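Local structure of putative marr-family transcriptional repressor (Streptomyces coelicolor, 3ZPL) at residues E26-V29 / W30-Y33. The protein binds DNA through a winged-helix motif as a dimer and probably acts as a MarR-family transcriptional regulator, likely a repressor. Numbering follows the deposited sequence.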
ATOM      1  N   GLU A  26     -18.610   8.904  -2.292  1.00 57.16           N
ATOM      2  CA  GLU A  26     -17.596   8.405  -1.350  1.00 57.03           C
ATOM      3  C   GLU A  26     -17.031   7.068  -1.777  1.00 55.24           C
ATOM      4  O   GLU A  26     -15.819   6.863  -1.772  1.00 55.86           O
ATOM      5  CB  GLU A  26     -18.176   8.304   0.056  1.00 58.57           C
ATOM      6  CG  GLU A  26     -18.433   9.651   0.737  1.00 59.38           C
ATOM      7  CD  GLU A  26     -19.211   9.499   2.033  1.00 58.81           C
ATOM      8  OE1 GLU A  26     -20.189   8.714   2.048  1.00 58.99           O
ATOM      9  OE2 GLU A  26     -18.853  10.134   3.049  1.00 58.42           O
ATOM     10  N   GLN A  27     -17.913   6.170  -2.181  1.00 55.52           N
ATOM     11  CA  GLN A  27     -17.484   4.892  -2.710  1.00 55.55           C
ATOM     12  C   GLN A  27     -16.452   5.068  -3.837  1.00 55.27           C
ATOM     13  O   GLN A  27     -15.458   4.348  -3.877  1.00 55.45           O
ATOM     14  CB  GLN A  27     -18.692   4.103  -3.227  1.00 55.82           C
ATOM     15  CG  GLN A  27     -19.438   3.347  -2.143  1.00 55.70           C
ATOM     16  CD  GLN A  27     -20.696   2.684  -2.671  1.00 57.46           C
ATOM     17  OE1 GLN A  27     -20.618   1.724  -3.453  1.00 59.03           O
ATOM     18  NE2 GLN A  27     -21.860   3.178  -2.253  1.00 56.59           N
ATOM     19  N   LEU A  28     -16.703   6.013  -4.750  1.00 53.66           N
ATOM     20  CA  LEU A  28     -15.803   6.280  -5.879  1.00 52.54           C
ATOM     21  C   LEU A  28     -14.466   6.884  -5.482  1.00 52.50           C
ATOM     22  O   LEU A  28     -13.422   6.642  -6.131  1.00 52.32           O
ATOM     23  CB  LEU A  28     -16.465   7.204  -6.903  1.00 53.02           C
ATOM     24  CG  LEU A  28     -17.273   6.407  -7.944  1.00 52.74           C
ATOM     25  CD1 LEU A  28     -18.350   7.208  -8.650  1.00 52.81           C
ATOM     26  CD2 LEU A  28     -16.289   5.810  -8.929  1.00 54.01           C
ATOM     27  N   VAL A  29     -14.503   7.727  -4.462  1.00 54.18           N
ATOM     28  CA  VAL A  29     -13.272   8.301  -3.913  1.00 56.77           C
ATOM     29  C   VAL A  29     -12.419   7.155  -3.392  1.00 55.66           C
ATOM     30  O   VAL A  29     -11.254   7.032  -3.756  1.00 54.52           O
ATOM     31  CB  VAL A  29     -13.564   9.305  -2.774  1.00 59.48           C
ATOM     32  CG1 VAL A  29     -12.301   9.626  -1.981  1.00 61.66           C
ATOM     33  CG2 VAL A  29     -14.171  10.582  -3.349  1.00 60.54           C
ATOM     34  N   TRP A  30     -13.033   6.314  -2.563  1.00 55.17           N
ATOM     35  CA  TRP A  30     -12.349   5.171  -1.972  1.00 55.49           C
ATOM     36  C   TRP A  30     -11.731   4.262  -3.027  1.00 54.92           C
ATOM     37  O   TRP A  30     -10.573   3.888  -2.930  1.00 54.74           O
ATOM     38  CB  TRP A  30     -13.322   4.388  -1.092  1.00 55.43           C
ATOM     39  CG  TRP A  30     -12.706   3.220  -0.410  1.00 56.09           C
ATOM     40  CD1 TRP A  30     -13.061   1.915  -0.540  1.00 56.62           C
ATOM     41  CD2 TRP A  30     -11.607   3.247   0.502  1.00 57.84           C
ATOM     42  NE1 TRP A  30     -12.252   1.122   0.236  1.00 58.22           N
ATOM     43  CE2 TRP A  30     -11.357   1.920   0.895  1.00 58.44           C
ATOM     44  CE3 TRP A  30     -10.808   4.269   1.029  1.00 59.79           C
ATOM     45  CZ2 TRP A  30     -10.355   1.586   1.791  1.00 60.99           C
ATOM     46  CZ3 TRP A  30      -9.806   3.932   1.929  1.00 62.03           C
ATOM     47  CH2 TRP A  30      -9.586   2.600   2.295  1.00 62.72           C
ATOM     48  N   ARG A  31     -12.488   3.947  -4.057  1.00 54.61           N
ATOM     49  CA  ARG A  31     -11.962   3.108  -5.130  1.00 55.46           C
ATOM     50  C   ARG A  31     -10.709   3.719  -5.703  1.00 55.54           C
ATOM     51  O   ARG A  31      -9.682   3.056  -5.819  1.00 55.13           O
ATOM     52  CB  ARG A  31     -12.962   2.973  -6.276  1.00 54.64           C
ATOM     53  CG  ARG A  31     -13.332   1.519  -6.608  1.00 56.77           C
ATOM     54  CD  ARG A  31     -14.681   1.485  -7.288  1.00 56.63           C
ATOM     55  NE  ARG A  31     -14.517   1.866  -8.694  1.00 55.85           N
ATOM     56  CZ  ARG A  31     -15.514   1.995  -9.554  1.00 54.37           C
ATOM     57  NH1 ARG A  31     -16.766   1.770  -9.162  1.00 54.71           N
ATOM     58  NH2 ARG A  31     -15.251   2.357 -10.801  1.00 53.43           N
ATOM     59  N   SER A  32     -10.803   4.980  -6.090  1.00 54.76           N
ATOM     60  CA  SER A  32      -9.681   5.618  -6.766  1.00 55.65           C
ATOM     61  C   SER A  32      -8.482   5.781  -5.830  1.00 54.64           C
ATOM     62  O   SER A  32      -7.337   5.737  -6.281  1.00 53.80           O
ATOM     63  CB  SER A  32     -10.111   6.932  -7.415  1.00 57.18           C
ATOM     64  OG  SER A  32     -10.516   7.857  -6.451  1.00 60.39           O
ATOM     65  N   TYR A  33      -8.729   5.895  -4.528  1.00 54.47           N
ATOM     66  CA  TYR A  33      -7.634   5.797  -3.559  1.00 55.56           C
ATOM     67  C   TYR A  33      -6.949   4.431  -3.650  1.00 56.15           C
ATOM     68  O   TYR A  33      -5.750   4.346  -3.869  1.00 55.46           O
ATOM     69  CB  TYR A  33      -8.091   6.038  -2.130  1.00 55.99           C
ATOM     70  CG  TYR A  33      -6.987   5.764  -1.142  1.00 59.88           C
ATOM     71  CD1 TYR A  33      -5.968   6.688  -0.930  1.00 61.73           C
ATOM     72  CD2 TYR A  33      -6.927   4.551  -0.450  1.00 61.81           C
ATOM     73  CE1 TYR A  33      -4.934   6.433  -0.045  1.00 64.85           C
ATOM     74  CE2 TYR A  33      -5.896   4.283   0.433  1.00 64.24           C
ATOM     75  CZ  TYR A  33      -4.899   5.226   0.633  1.00 66.51           C
ATOM     76  OH  TYR A  33      -3.863   4.981   1.517  1.00 70.74           O
TER
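Trp30 N hydrogen-bonds to Glu26 O at 2.9 Å, the ordinary alpha-helical i to i+4 bond, and opens the second turn. Trp30 CB rests 3.5 Å from Gln27 O, and with CG anti to the backbone N (chi1 -178°) the indole is carried off the preceding turn, away from Glu26, whose carboxylate turns back to a salt bridge with Arg20. Arg31 N follows with a 3.0 Å bond to Gln27 O. The Arg31 side chain runs alongside that of Leu28; a bend at chi3 (79°) brings the guanidinium flat against the leucine, with Leu28 CD2 over the centre of one face, 3.9 Å from Arg31 CZ. This is a van der Waals contact between methyl and guanidinium face on an exposed flank of the helix. Ser32 N bonds to Leu28 O at 3.1 Å. Ser32 OG folds back over the same turn, 2.9 Å from Val29 O and 3.2 Å from Leu28 O, within reach of both carbonyls, and which of them takes its one proton is not settled. Tyr33 N completes the series at 2.9 Å from Val29 O. The two turns lie near the start of the long helix 24-52, about 23 Å from the centre of the chain to their own centre. Here Val29, Trp30 and Tyr33 pack against Gln150, Leu44 and Ala37 of the second subunit, respectively, making this end of the helix part of the dimer interface.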